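Local coordinates for cytochrome C-type biogenesis protein ccmF (Thermus thermophilus, PDB 6ZMQ) that acts as a membrane-bound cytochrome c heme lyase, holding heme b and probably taking part in delivering heme to cytochrome c, at residues Ala74-Leu79 with Val101-Pro106; Ala209-Arg214 with Leu341-Arg346; Leu440-Ala445 with Phe469-Ala474; Arg560-Ala565 with His580-Met585. All coordinates share one frame; numbering follows the deposited sequence.

Contact 1 of 4, residues Ala74-Leu79 with Val101-Pro106; sequences ALEWAL and VTLVTP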
loop_
_atom_site.group_PDB
_atom_site.type_symbol
_atom_site.label_atom_id
_atom_site.label_comp_id
_atom_site.label_asym_id
_atom_site.label_seq_id
_atom_site.Cartn_x
_atom_site.Cartn_y
_atom_site.Cartn_z
ATOM N N ALA A 74 23.592 9.511 -9.430
ATOM C CA ALA A 74 24.345 10.637 -8.879
ATOM C C ALA A 74 24.085 10.806 -7.389
ATOM O O ALA A 74 25.016 11.096 -6.625
ATOM C CB ALA A 74 23.988 11.923 -9.620
ATOM N N LEU A 75 22.829 10.630 -6.958
ATOM C CA LEU A 75 22.539 10.712 -5.525
ATOM C C LEU A 75 23.154 9.546 -4.749
ATOM O O LEU A 75 23.665 9.736 -3.637
ATOM C CB LEU A 75 21.031 10.785 -5.291
ATOM C CG LEU A 75 20.557 11.467 -3.997
ATOM C CD1 LEU A 75 21.384 12.731 -3.669
ATOM C CD2 LEU A 75 19.085 11.809 -4.108
ATOM N N GLU A 76 23.134 8.338 -5.331
ATOM C CA GLU A 76 23.770 7.178 -4.697
ATOM C C GLU A 76 25.291 7.310 -4.667
ATOM O O GLU A 76 25.939 6.897 -3.697
ATOM C CB GLU A 76 23.391 5.880 -5.413
ATOM C CG GLU A 76 21.950 5.456 -5.237
ATOM C CD GLU A 76 21.820 4.094 -4.582
ATOM O OE1 GLU A 76 20.932 3.941 -3.716
ATOM O OE2 GLU A 76 22.607 3.188 -4.916
ATOM N N TRP A 77 25.867 7.799 -5.772
ATOM C CA TRP A 77 27.267 8.200 -5.879
ATOM C C TRP A 77 27.669 9.151 -4.759
ATOM O O TRP A 77 28.668 8.922 -4.075
ATOM C CB TRP A 77 27.453 8.840 -7.266
ATOM C CG TRP A 77 28.839 9.207 -7.782
ATOM C CD1 TRP A 77 29.913 9.684 -7.074
ATOM C CD2 TRP A 77 29.261 9.160 -9.151
ATOM N NE1 TRP A 77 30.971 9.927 -7.916
ATOM C CE2 TRP A 77 30.599 9.610 -9.196
ATOM C CE3 TRP A 77 28.639 8.771 -10.340
ATOM C CZ2 TRP A 77 31.323 9.679 -10.384
ATOM C CZ3 TRP A 77 29.357 8.840 -11.518
ATOM C CH2 TRP A 77 30.686 9.292 -11.532
ATOM N N ALA A 78 26.893 10.223 -4.564
ATOM C CA ALA A 78 27.202 11.221 -3.539
ATOM C C ALA A 78 27.053 10.649 -2.135
ATOM O O ALA A 78 27.830 10.979 -1.231
ATOM C CB ALA A 78 26.297 12.441 -3.714
ATOM N N LEU A 79 26.055 9.788 -1.936
ATOM C CA LEU A 79 25.865 9.154 -0.637
ATOM C C LEU A 79 26.941 8.117 -0.337
ATOM O O LEU A 79 27.210 7.830 0.835
ATOM C CB LEU A 79 24.470 8.544 -0.584
ATOM C CG LEU A 79 23.561 9.619 -0.017
ATOM C CD1 LEU A 79 22.141 9.411 -0.382
ATOM C CD2 LEU A 79 23.707 9.537 1.461
ATOM N N VAL A 101 21.841 1.364 4.835
ATOM C CA VAL A 101 21.093 2.598 5.017
ATOM C C VAL A 101 21.637 3.688 4.099
ATOM O O VAL A 101 20.940 4.659 3.818
ATOM C CB VAL A 101 21.066 3.043 6.500
ATOM C CG1 VAL A 101 22.342 3.758 6.900
ATOM C CG2 VAL A 101 19.803 3.868 6.826
ATOM N N THR A 102 22.873 3.552 3.594
ATOM C CA THR A 102 23.360 4.491 2.587
ATOM C C THR A 102 22.743 4.246 1.216
ATOM O O THR A 102 22.726 5.165 0.390
ATOM C CB THR A 102 24.885 4.435 2.457
ATOM O OG1 THR A 102 25.317 3.072 2.383
ATOM C CG2 THR A 102 25.558 5.128 3.620
ATOM N N LEU A 103 22.248 3.036 0.946
ATOM C CA LEU A 103 21.577 2.785 -0.321
ATOM C C LEU A 103 20.078 3.057 -0.256
ATOM O O LEU A 103 19.436 3.131 -1.310
ATOM C CB LEU A 103 21.823 1.349 -0.815
ATOM C CG LEU A 103 23.279 0.904 -1.053
ATOM C CD1 LEU A 103 23.542 -0.513 -0.531
ATOM C CD2 LEU A 103 23.707 1.056 -2.517
ATOM N N VAL A 104 19.506 3.202 0.939
ATOM C CA VAL A 104 18.098 3.547 1.097
ATOM C C VAL A 104 17.913 4.957 1.647
ATOM O O VAL A 104 16.776 5.396 1.857
ATOM C CB VAL A 104 17.362 2.511 1.959
ATOM C CG1 VAL A 104 17.620 1.098 1.437
ATOM C CG2 VAL A 104 17.745 2.637 3.428
ATOM N N THR A 105 19.002 5.689 1.855
ATOM C CA THR A 105 18.990 7.150 1.975
ATOM C C THR A 105 18.593 7.909 0.688
ATOM O O THR A 105 17.935 8.952 0.828
ATOM C CB THR A 105 20.360 7.619 2.494
ATOM O OG1 THR A 105 20.672 6.886 3.678
ATOM C CG2 THR A 105 20.341 9.073 2.937
ATOM N N PRO A 106 18.876 7.471 -0.561
ATOM C CA PRO A 106 18.344 8.220 -1.725
ATOM C C PRO A 106 16.822 8.262 -1.895
ATOM O O PRO A 106 16.374 8.786 -2.914
ATOM C CB PRO A 106 18.976 7.501 -2.926
ATOM C CG PRO A 106 20.208 7.050 -2.434
ATOM C CD PRO A 106 19.909 6.536 -1.077
#
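Leu75, Glu76 and Leu79 of helix 61-81 pack against Thr102, Leu103, Thr105 and Pro106, forming a largely buried contact between the C-terminal part of that helix and the short helix 99-104 with the chain running on from it. The two segments run in opposite senses: the nearest alpha carbons pair Leu75 with Pro106 and Leu79 with Thr102, 6.2 Å between CA atoms in each pair. This register spans about one turn of helix 61-81.

Leu79 buries the most surface here, and its two methyls divide the work. CD1 meets the Pro106 ring at CG, 3.7 Å away, while CD2 rests against Thr105 CG2, also 3.7 Å away. That threonine methyl is available because CG2 stands opposite the backbone N. Pro106 also touches the neighbouring turn, since its CB lies 4.4 Å from Leu75 CG.

Glu76 comes from the flank. A bend at chi2 (-120°) swings the carboxylate across the proline and Leu103, crossing both side chains at about a right angle. The apolar part of this contact is made by the stem, with Glu76 CG 3.7 Å from Pro106 CG; the carboxylate lies beside the Leu103 CD2 methyl and the proline ring.

Thr102 presents its backbone O to Leu79 CB at 3.9 Å; its OG1 is turned back to Leu99 O and Pro98 O. Helix 87-92 covers the interface through Tyr88, Val89 and Asn92. Antiparallel neighbours joined by a short helical connection, with a proline where the chain turns, fit a polytopic alpha-helical membrane bundle.

Contact 2 of 4, residues Ala209-Arg214 with Leu341-Arg346; sequences AAMATR and LGLLSR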
loop_
_atom_site.group_PDB
_atom_site.type_symbol
_atom_site.label_atom_id
_atom_site.label_comp_id
_atom_site.label_asym_id
_atom_site.label_seq_id
_atom_site.Cartn_x
_atom_site.Cartn_y
_atom_site.Cartn_z
ATOM N N ALA A 209 -6.727 7.855 -22.483
ATOM C CA ALA A 209 -6.636 7.617 -23.905
ATOM C C ALA A 209 -7.963 7.122 -24.462
ATOM O O ALA A 209 -8.459 7.687 -25.446
ATOM C CB ALA A 209 -5.523 6.620 -24.147
ATOM N N ALA A 210 -8.587 6.147 -23.774
ATOM C CA ALA A 210 -9.733 5.416 -24.318
ATOM C C ALA A 210 -10.949 6.314 -24.487
ATOM O O ALA A 210 -11.535 6.369 -25.577
ATOM C CB ALA A 210 -10.088 4.234 -23.415
ATOM N N MET A 211 -11.251 7.123 -23.467
ATOM C CA MET A 211 -12.343 8.086 -23.519
ATOM C C MET A 211 -12.100 9.219 -24.504
ATOM O O MET A 211 -13.054 9.920 -24.863
ATOM C CB MET A 211 -12.582 8.704 -22.137
ATOM C CG MET A 211 -13.215 7.765 -21.136
ATOM S SD MET A 211 -13.000 8.264 -19.408
ATOM C CE MET A 211 -11.375 9.036 -19.392
ATOM N N ALA A 212 -10.856 9.436 -24.926
ATOM C CA ALA A 212 -10.630 10.370 -26.012
ATOM C C ALA A 212 -10.521 9.684 -27.362
ATOM O O ALA A 212 -10.721 10.341 -28.390
ATOM C CB ALA A 212 -9.381 11.205 -25.745
ATOM N N THR A 213 -10.208 8.388 -27.393
ATOM C CA THR A 213 -10.052 7.698 -28.668
ATOM C C THR A 213 -11.344 6.964 -29.026
ATOM O O THR A 213 -11.481 6.432 -30.136
ATOM C CB THR A 213 -8.816 6.778 -28.573
ATOM O OG1 THR A 213 -7.743 7.557 -28.038
ATOM C CG2 THR A 213 -8.297 6.334 -29.933
ATOM N N ARG A 214 -12.305 6.977 -28.092
ATOM C CA ARG A 214 -13.676 6.479 -28.238
ATOM C C ARG A 214 -13.726 4.970 -28.470
ATOM O O ARG A 214 -14.684 4.449 -29.047
ATOM C CB ARG A 214 -14.466 7.238 -29.316
ATOM C CG ARG A 214 -14.619 8.717 -29.001
ATOM C CD ARG A 214 -14.154 9.604 -30.143
ATOM N NE ARG A 214 -13.976 10.982 -29.697
ATOM C CZ ARG A 214 -13.196 11.871 -30.302
ATOM N NH1 ARG A 214 -12.542 11.539 -31.406
ATOM N NH2 ARG A 214 -13.089 13.101 -29.820
ATOM N N LEU A 341 -12.341 12.429 -14.994
ATOM C CA LEU A 341 -13.791 12.486 -14.853
ATOM C C LEU A 341 -14.432 13.495 -15.798
ATOM O O LEU A 341 -15.618 13.358 -16.100
ATOM C CB LEU A 341 -14.150 12.745 -13.387
ATOM C CG LEU A 341 -13.590 11.685 -12.420
ATOM C CD1 LEU A 341 -14.189 11.825 -11.040
ATOM C CD2 LEU A 341 -13.834 10.251 -12.923
ATOM N N GLY A 342 -13.665 14.442 -16.347
ATOM C CA GLY A 342 -14.193 15.272 -17.418
ATOM C C GLY A 342 -14.365 14.505 -18.715
ATOM O O GLY A 342 -15.397 14.627 -19.392
ATOM N N LEU A 343 -13.362 13.692 -19.079
ATOM C CA LEU A 343 -13.532 12.880 -20.281
ATOM C C LEU A 343 -14.520 11.730 -20.084
ATOM O O LEU A 343 -15.084 11.253 -21.075
ATOM C CB LEU A 343 -12.194 12.341 -20.789
ATOM C CG LEU A 343 -11.078 13.306 -21.196
ATOM C CD1 LEU A 343 -9.932 12.521 -21.804
ATOM C CD2 LEU A 343 -11.584 14.351 -22.187
ATOM N N LEU A 344 -14.771 11.291 -18.841
ATOM C CA LEU A 344 -15.895 10.375 -18.630
ATOM C C LEU A 344 -17.235 11.107 -18.660
ATOM O O LEU A 344 -18.248 10.539 -19.084
ATOM C CB LEU A 344 -15.701 9.563 -17.340
ATOM C CG LEU A 344 -16.775 8.565 -16.885
ATOM C CD1 LEU A 344 -16.225 7.179 -16.729
ATOM C CD2 LEU A 344 -17.317 9.030 -15.560
ATOM N N SER A 345 -17.257 12.371 -18.230
ATOM C CA SER A 345 -18.465 13.181 -18.322
ATOM C C SER A 345 -18.876 13.428 -19.770
ATOM O O SER A 345 -20.073 13.488 -20.075
ATOM C CB SER A 345 -18.253 14.507 -17.600
ATOM O OG SER A 345 -18.976 15.536 -18.248
ATOM N N ARG A 346 -17.906 13.560 -20.681
ATOM C CA ARG A 346 -18.275 13.699 -22.091
ATOM C C ARG A 346 -18.595 12.352 -22.753
ATOM O O ARG A 346 -18.942 12.310 -23.939
ATOM C CB ARG A 346 -17.216 14.487 -22.864
ATOM C CG ARG A 346 -15.852 13.880 -23.094
ATOM C CD ARG A 346 -15.233 14.650 -24.267
ATOM N NE ARG A 346 -13.929 14.173 -24.717
ATOM C CZ ARG A 346 -13.710 13.502 -25.844
ATOM N NH1 ARG A 346 -12.470 13.246 -26.232
ATOM N NH2 ARG A 346 -14.721 13.179 -26.636
#
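Met211 is the first residue of 209-214 to reach across, and it makes the main apolar contact with 341-346, where the C-terminal ends of helices 185-213 and 325-345 meet, two predicted transmembrane helices far apart in sequence. Its CG stands beside the backbone N (chi1 -72°), and the bend at chi3 folds the end of the chain along the other helix: CE lies 3.7 Å from Leu343 CB, and SD lies 3.6 Å from Leu344 CB. The two short helical segments run roughly parallel, with axes 9.2 Å apart at closest approach and crossing at 31°, and Met211 faces Leu343 where the backbones come nearest. Phe292 of helix 288-307 touches both Met211 and Leu344.

Ala212 continues the apolar strip with a looser contact, its CB 4.2 Å from Leu343 CD1. The same methyl is approached by Arg346 NH1.

Thr213 turns its hydroxyl back instead, OG1 donating to Ala209 O at 2.7 Å from above the carbonyl plane. This links the side chain to the preceding turn of the helix.

Arg214 follows the helix with positive phi, and its guanidinium has Ala212 O over one face. The end of Arg346, carried by a chain extended from CG to NE, comes in at the edge of the Arg214 guanidinium: Arg214 NH2 lies 3.6 Å from Arg346 NH2, the two planes 62° apart. Met211 O lies over a face of the Arg346 group, Arg346 CZ being 3.8 Å from that O.

Two like charges thus meet at the rim of an apolar interface. They probably disfavour each other somewhat, while the carbonyl oxygens over their faces may ease the cost; cohesion would then come mainly from Met211, Leu343 and Leu344.

Contact 3 of 4, residues Leu440-Ala445 with Phe469-Ala474; sequences LVLLLA and FLYNAA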
loop_
_atom_site.group_PDB
_atom_site.type_symbol
_atom_site.label_atom_id
_atom_site.label_comp_id
_atom_site.label_asym_id
_atom_site.label_seq_id
_atom_site.Cartn_x
_atom_site.Cartn_y
_atom_site.Cartn_z
ATOM N N LEU A 440 -28.636 -21.763 1.179
ATOM C CA LEU A 440 -28.898 -22.422 2.453
ATOM C C LEU A 440 -27.625 -22.905 3.139
ATOM O O LEU A 440 -27.415 -22.591 4.318
ATOM C CB LEU A 440 -29.869 -23.590 2.270
ATOM C CG LEU A 440 -31.341 -23.205 2.190
ATOM C CD1 LEU A 440 -32.079 -24.119 1.244
ATOM C CD2 LEU A 440 -31.956 -23.231 3.592
ATOM N N VAL A 441 -26.789 -23.696 2.432
ATOM C CA VAL A 441 -25.685 -24.392 3.114
ATOM C C VAL A 441 -24.639 -23.389 3.595
ATOM O O VAL A 441 -24.136 -23.487 4.725
ATOM C CB VAL A 441 -25.089 -25.518 2.234
ATOM C CG1 VAL A 441 -24.591 -25.045 0.884
ATOM C CG2 VAL A 441 -23.987 -26.285 2.977
ATOM N N LEU A 442 -24.438 -22.330 2.802
ATOM C CA LEU A 442 -23.651 -21.172 3.207
ATOM C C LEU A 442 -24.228 -20.511 4.446
ATOM O O LEU A 442 -23.514 -20.341 5.447
ATOM C CB LEU A 442 -23.604 -20.166 2.060
ATOM C CG LEU A 442 -22.692 -20.561 0.915
ATOM C CD1 LEU A 442 -22.859 -19.624 -0.268
ATOM C CD2 LEU A 442 -21.287 -20.564 1.440
ATOM N N LEU A 443 -25.551 -20.263 4.428
ATOM C CA LEU A 443 -26.246 -19.698 5.581
ATOM C C LEU A 443 -26.164 -20.653 6.754
ATOM O O LEU A 443 -25.946 -20.210 7.888
ATOM C CB LEU A 443 -27.709 -19.387 5.236
ATOM C CG LEU A 443 -28.522 -18.227 5.836
ATOM C CD1 LEU A 443 -29.808 -18.038 5.031
ATOM C CD2 LEU A 443 -28.848 -18.425 7.318
ATOM N N LEU A 444 -26.216 -21.967 6.460
ATOM C CA LEU A 444 -26.084 -23.005 7.478
ATOM C C LEU A 444 -24.741 -22.904 8.167
ATOM O O LEU A 444 -24.684 -22.815 9.405
ATOM C CB LEU A 444 -26.269 -24.390 6.859
ATOM C CG LEU A 444 -26.078 -25.568 7.816
ATOM C CD1 LEU A 444 -27.315 -26.449 7.838
ATOM C CD2 LEU A 444 -24.849 -26.396 7.431
ATOM N N ALA A 445 -23.672 -22.771 7.357
ATOM C CA ALA A 445 -22.330 -22.572 7.890
ATOM C C ALA A 445 -22.257 -21.276 8.672
ATOM O O ALA A 445 -21.773 -21.272 9.818
ATOM C CB ALA A 445 -21.309 -22.571 6.755
ATOM N N PHE A 469 -16.502 -16.069 8.711
ATOM C CA PHE A 469 -15.348 -16.833 8.239
ATOM C C PHE A 469 -15.720 -18.271 7.886
ATOM O O PHE A 469 -15.183 -18.834 6.924
ATOM C CB PHE A 469 -14.242 -16.822 9.288
ATOM C CG PHE A 469 -13.088 -17.735 8.967
ATOM C CD1 PHE A 469 -12.191 -17.386 7.955
ATOM C CD2 PHE A 469 -12.899 -18.932 9.668
ATOM C CE1 PHE A 469 -11.124 -18.201 7.633
ATOM C CE2 PHE A 469 -11.836 -19.778 9.368
ATOM C CZ PHE A 469 -10.935 -19.412 8.342
ATOM N N LEU A 470 -16.606 -18.894 8.675
ATOM C CA LEU A 470 -17.027 -20.266 8.383
ATOM C C LEU A 470 -17.867 -20.328 7.114
ATOM O O LEU A 470 -17.694 -21.235 6.289
ATOM C CB LEU A 470 -17.789 -20.850 9.574
ATOM C CG LEU A 470 -16.880 -21.574 10.570
ATOM C CD1 LEU A 470 -17.442 -21.571 11.973
ATOM C CD2 LEU A 470 -16.632 -23.006 10.097
ATOM N N TYR A 471 -18.748 -19.341 6.934
ATOM C CA TYR A 471 -19.477 -19.139 5.685
ATOM C C TYR A 471 -18.528 -18.922 4.506
ATOM O O TYR A 471 -18.767 -19.429 3.400
ATOM C CB TYR A 471 -20.402 -17.931 5.875
ATOM C CG TYR A 471 -20.742 -17.172 4.619
ATOM C CD1 TYR A 471 -21.666 -17.682 3.721
ATOM C CD2 TYR A 471 -20.128 -15.956 4.318
ATOM C CE1 TYR A 471 -21.980 -17.008 2.564
ATOM C CE2 TYR A 471 -20.420 -15.289 3.156
ATOM C CZ TYR A 471 -21.357 -15.813 2.286
ATOM O OH TYR A 471 -21.673 -15.139 1.134
ATOM N N ASN A 472 -17.433 -18.184 4.731
ATOM C CA ASN A 472 -16.492 -17.873 3.659
ATOM C C ASN A 472 -15.685 -19.098 3.244
ATOM O O ASN A 472 -15.492 -19.333 2.046
ATOM C CB ASN A 472 -15.558 -16.744 4.091
ATOM C CG ASN A 472 -16.036 -15.370 3.641
ATOM O OD1 ASN A 472 -16.544 -15.215 2.538
ATOM N ND2 ASN A 472 -15.846 -14.364 4.489
ATOM N N ALA A 473 -15.200 -19.878 4.216
ATOM C CA ALA A 473 -14.501 -21.126 3.901
ATOM C C ALA A 473 -15.433 -22.141 3.247
ATOM O O ALA A 473 -14.998 -22.921 2.379
ATOM C CB ALA A 473 -13.877 -21.719 5.164
ATOM N N ALA A 474 -16.720 -22.114 3.627
ATOM C CA ALA A 474 -17.738 -22.909 2.945
ATOM C C ALA A 474 -17.878 -22.506 1.478
ATOM O O ALA A 474 -17.989 -23.369 0.600
ATOM C CB ALA A 474 -19.076 -22.768 3.668
#
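Tyr471, whose ring edge lies against Leu442, ends in a hydroxyl hydrogen-bonded to Leu418 O of helix 402-422. That bond fixes the far end of the ring, while its near part serves the contact between 440-445 and 469-474. Leu442 CB sits at the edge of the ring, near its plane, 3.6 Å from Tyr471 CD1. Because Tyr471 CG is turned away from the backbone N (chi1 153°), the ring stands beside the leucine, and the two side chains meet at a slant.

Leu442 also spreads over the backbone. Its CD2 methyl lies 3.4 Å from Tyr471 O and 3.8 Å from Ala474 CB, so that one branch covers a carbonyl and a neighbouring methyl together. Further along helix 460-484, Ala475 and Leu478 continue the same surface.

The two segments belong to successive helices, 439-454 and 460-484, which form a helical hairpin in the predicted transmembrane region. Their directions differ by 144°, well short of exact antiparallel, and the axes approach to 8.1 Å.

Small residues permit this spacing. Ala445 points at the other helix and places its CB 3.8 Å from Ala474 CB, and the nearest pair of alpha carbons is Ala445 CA to Tyr471 CA at 5.0 Å. Ala445 CB also faces the partner's backbone at Leu470 O. The Tyr471 side chain lies about 10 Å from that of His510, an axial ligand of the heme iron, and about 9 Å from the bound heme. Leu470 CB, at the rim, approaches Ala445 O.

Contact 4 of 4, residues Arg560-Ala565 with His580-Met585; sequences RFAVEA and HFYPQM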
loop_
_atom_site.group_PDB
_atom_site.type_symbol
_atom_site.label_atom_id
_atom_site.label_comp_id
_atom_site.label_asym_id
_atom_site.label_seq_id
_atom_site.Cartn_x
_atom_site.Cartn_y
_atom_site.Cartn_z
ATOM N N ARG A 560 22.565 4.427 18.911
ATOM C CA ARG A 560 21.630 4.301 20.009
ATOM C C ARG A 560 22.192 3.315 21.020
ATOM O O ARG A 560 22.918 2.356 20.688
ATOM C CB ARG A 560 20.195 3.924 19.578
ATOM C CG ARG A 560 19.926 2.821 18.550
ATOM C CD ARG A 560 20.012 1.393 19.085
ATOM N NE ARG A 560 19.347 0.482 18.157
ATOM C CZ ARG A 560 19.226 -0.832 18.324
ATOM N NH1 ARG A 560 19.728 -1.433 19.398
ATOM N NH2 ARG A 560 18.580 -1.550 17.416
ATOM N N PHE A 561 21.966 3.721 22.259
ATOM C CA PHE A 561 22.206 2.986 23.480
ATOM C C PHE A 561 20.875 2.352 23.840
ATOM O O PHE A 561 19.824 2.987 23.689
ATOM C CB PHE A 561 22.672 3.945 24.582
ATOM C CG PHE A 561 23.965 4.675 24.266
ATOM C CD1 PHE A 561 23.966 5.875 23.548
ATOM C CD2 PHE A 561 25.180 4.150 24.667
ATOM C CE1 PHE A 561 25.155 6.531 23.246
ATOM C CE2 PHE A 561 26.371 4.810 24.387
ATOM C CZ PHE A 561 26.360 5.994 23.670
ATOM N N ALA A 562 20.903 1.100 24.258
ATOM C CA ALA A 562 19.669 0.380 24.508
ATOM C C ALA A 562 19.571 -0.014 25.973
ATOM O O ALA A 562 20.579 -0.270 26.638
ATOM C CB ALA A 562 19.585 -0.858 23.618
ATOM N N VAL A 563 18.341 -0.053 26.480
ATOM C CA VAL A 563 18.105 -0.492 27.848
ATOM C C VAL A 563 16.969 -1.503 27.893
ATOM O O VAL A 563 16.144 -1.606 26.975
ATOM C CB VAL A 563 17.851 0.677 28.829
ATOM C CG1 VAL A 563 19.169 1.352 29.219
ATOM C CG2 VAL A 563 16.927 1.685 28.202
ATOM N N GLU A 564 16.940 -2.245 29.000
ATOM C CA GLU A 564 16.356 -3.573 29.089
ATOM C C GLU A 564 15.366 -3.652 30.238
ATOM O O GLU A 564 15.450 -2.876 31.188
ATOM C CB GLU A 564 17.476 -4.625 29.303
ATOM C CG GLU A 564 18.294 -4.938 28.068
ATOM C CD GLU A 564 17.515 -5.672 27.015
ATOM O OE1 GLU A 564 16.495 -6.314 27.350
ATOM O OE2 GLU A 564 17.894 -5.562 25.835
ATOM N N ALA A 565 14.385 -4.539 30.105
ATOM C CA ALA A 565 13.654 -5.108 31.234
ATOM C C ALA A 565 13.649 -6.624 31.057
ATOM O O ALA A 565 12.964 -7.147 30.170
ATOM C CB ALA A 565 12.231 -4.559 31.326
ATOM N N HIS A 580 12.520 -3.937 24.959
ATOM C CA HIS A 580 13.629 -3.035 24.704
ATOM C C HIS A 580 13.219 -1.575 24.885
ATOM O O HIS A 580 12.035 -1.249 25.009
ATOM C CB HIS A 580 14.113 -3.286 23.288
ATOM C CG HIS A 580 15.595 -3.261 23.107
ATOM N ND1 HIS A 580 16.314 -4.408 22.843
ATOM C CD2 HIS A 580 16.484 -2.242 23.061
ATOM C CE1 HIS A 580 17.589 -4.103 22.692
ATOM N NE2 HIS A 580 17.719 -2.796 22.823
ATOM N N PHE A 581 14.220 -0.693 24.905
ATOM C CA PHE A 581 13.960 0.744 24.944
ATOM C C PHE A 581 15.168 1.466 24.381
ATOM O O PHE A 581 16.300 1.042 24.638
ATOM C CB PHE A 581 13.728 1.226 26.374
ATOM C CG PHE A 581 12.676 2.274 26.505
ATOM C CD1 PHE A 581 12.467 3.208 25.504
ATOM C CD2 PHE A 581 11.910 2.344 27.654
ATOM C CE1 PHE A 581 11.497 4.171 25.637
ATOM C CE2 PHE A 581 10.933 3.309 27.789
ATOM C CZ PHE A 581 10.725 4.229 26.782
ATOM N N TYR A 582 14.958 2.575 23.671
ATOM C CA TYR A 582 16.100 3.378 23.257
ATOM C C TYR A 582 15.983 4.802 23.767
ATOM O O TYR A 582 15.136 5.557 23.271
ATOM C CB TYR A 582 16.261 3.428 21.744
ATOM C CG TYR A 582 16.246 2.092 21.113
ATOM C CD1 TYR A 582 17.166 1.130 21.493
ATOM C CD2 TYR A 582 15.372 1.814 20.074
ATOM C CE1 TYR A 582 17.165 -0.100 20.914
ATOM C CE2 TYR A 582 15.390 0.598 19.454
ATOM C CZ TYR A 582 16.283 -0.368 19.886
ATOM O OH TYR A 582 16.312 -1.607 19.291
ATOM N N PRO A 583 17.042 5.418 24.502
ATOM C CA PRO A 583 17.548 6.983 24.788
ATOM C C PRO A 583 18.191 6.915 23.378
ATOM O O PRO A 583 19.205 6.299 23.278
ATOM C CB PRO A 583 18.304 6.749 26.083
ATOM C CG PRO A 583 17.552 5.633 26.684
ATOM C CD PRO A 583 17.709 4.672 25.550
ATOM N N GLN A 584 17.523 7.358 22.285
ATOM C CA GLN A 584 18.158 7.353 20.968
ATOM C C GLN A 584 18.741 8.742 20.724
ATOM O O GLN A 584 18.007 9.729 20.711
ATOM C CB GLN A 584 17.163 6.934 19.884
ATOM C CG GLN A 584 17.795 6.609 18.521
ATOM C CD GLN A 584 17.313 5.277 17.948
ATOM O OE1 GLN A 584 16.593 4.530 18.608
ATOM N NE2 GLN A 584 17.722 4.974 16.720
ATOM N N MET A 585 20.068 8.813 20.556
ATOM C CA MET A 585 20.795 10.085 20.613
ATOM C C MET A 585 20.473 11.037 19.451
ATOM O O MET A 585 20.560 12.259 19.625
ATOM C CB MET A 585 22.299 9.804 20.658
ATOM C CG MET A 585 22.757 8.854 21.768
ATOM S SD MET A 585 22.588 9.502 23.447
ATOM C CE MET A 585 21.428 8.350 24.177
#
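Arg560, Phe561, Ala562 and Val563 lie alongside 580-585 in a beta hairpin, the antiparallel neighbours 561-566 and 578-581 of a small sheet that strands 554-556 and 593-594 complete. The pairing is loose throughout; a clear backbone bond runs from Val563 N to Phe581 O, 3.0 Å long and nearly straight at 168°.

Beyond the backbone, apolar contacts gather in three places. Val563 CG2 rests on Phe581 CB, 3.7 Å away, and reaches Pro583 CD more distantly. Phe561 meets Met585: its CD1 lies 3.6 Å from Met585 CE, and Met585 SD sits 4.9 Å from the Phe561 ring centroid in an oblique Met-aromatic contact. Ala562 CB abuts the edge of the Tyr582 ring at CE1.

Contacts over ring faces involve Arg560 and Tyr582. The arginine CG lies between its own backbone N and carbonyl carbon (chi1 45°), and the chain bends again at chi2, which folds it across the ring. Arg560 CD lies 4.0 Å from the Tyr582 ring centroid as a CH-pi contact, and the guanidinium follows over the same phenol, its plane 32° from that of the ring. Nearby, Glu564 OE2 hangs over a face of the His580 imidazole, 3.5 Å from His580 CE1.

Among charged groups, Arg560 NH1 makes a salt bridge with Glu557 OE2 just before the segment. A separate van der Waals contact lies behind the arginine, where the neutral amide of Gln584 leans on its aliphatic part, with Gln584 NE2 3.6 Å from Arg560 CG.

The four contacts follow one another in series along the chain, and each closes before the next opens. Contacts 1, 2 and 3 join helices in predicted transmembrane regions: contact 1 between neighbouring elements, contact 2 between helices 185-213 and 325-345, far apart in sequence, contact 3 within one helical hairpin. Contact 4 lies in the beta-stranded part. Contacts 1 and 4 are closest, with centres about 27 Å apart and nearest atoms about 10 Å apart, whereas contacts 2 and 4 are about 57 Å apart between centres, across the chain's centre. Contact 2 ties the cytochrome c assembly region to the CcmF C-terminal region, to which contacts 3 and 4 both belong. The protein thus combines a broad helical bundle with a separate sheet-containing portion.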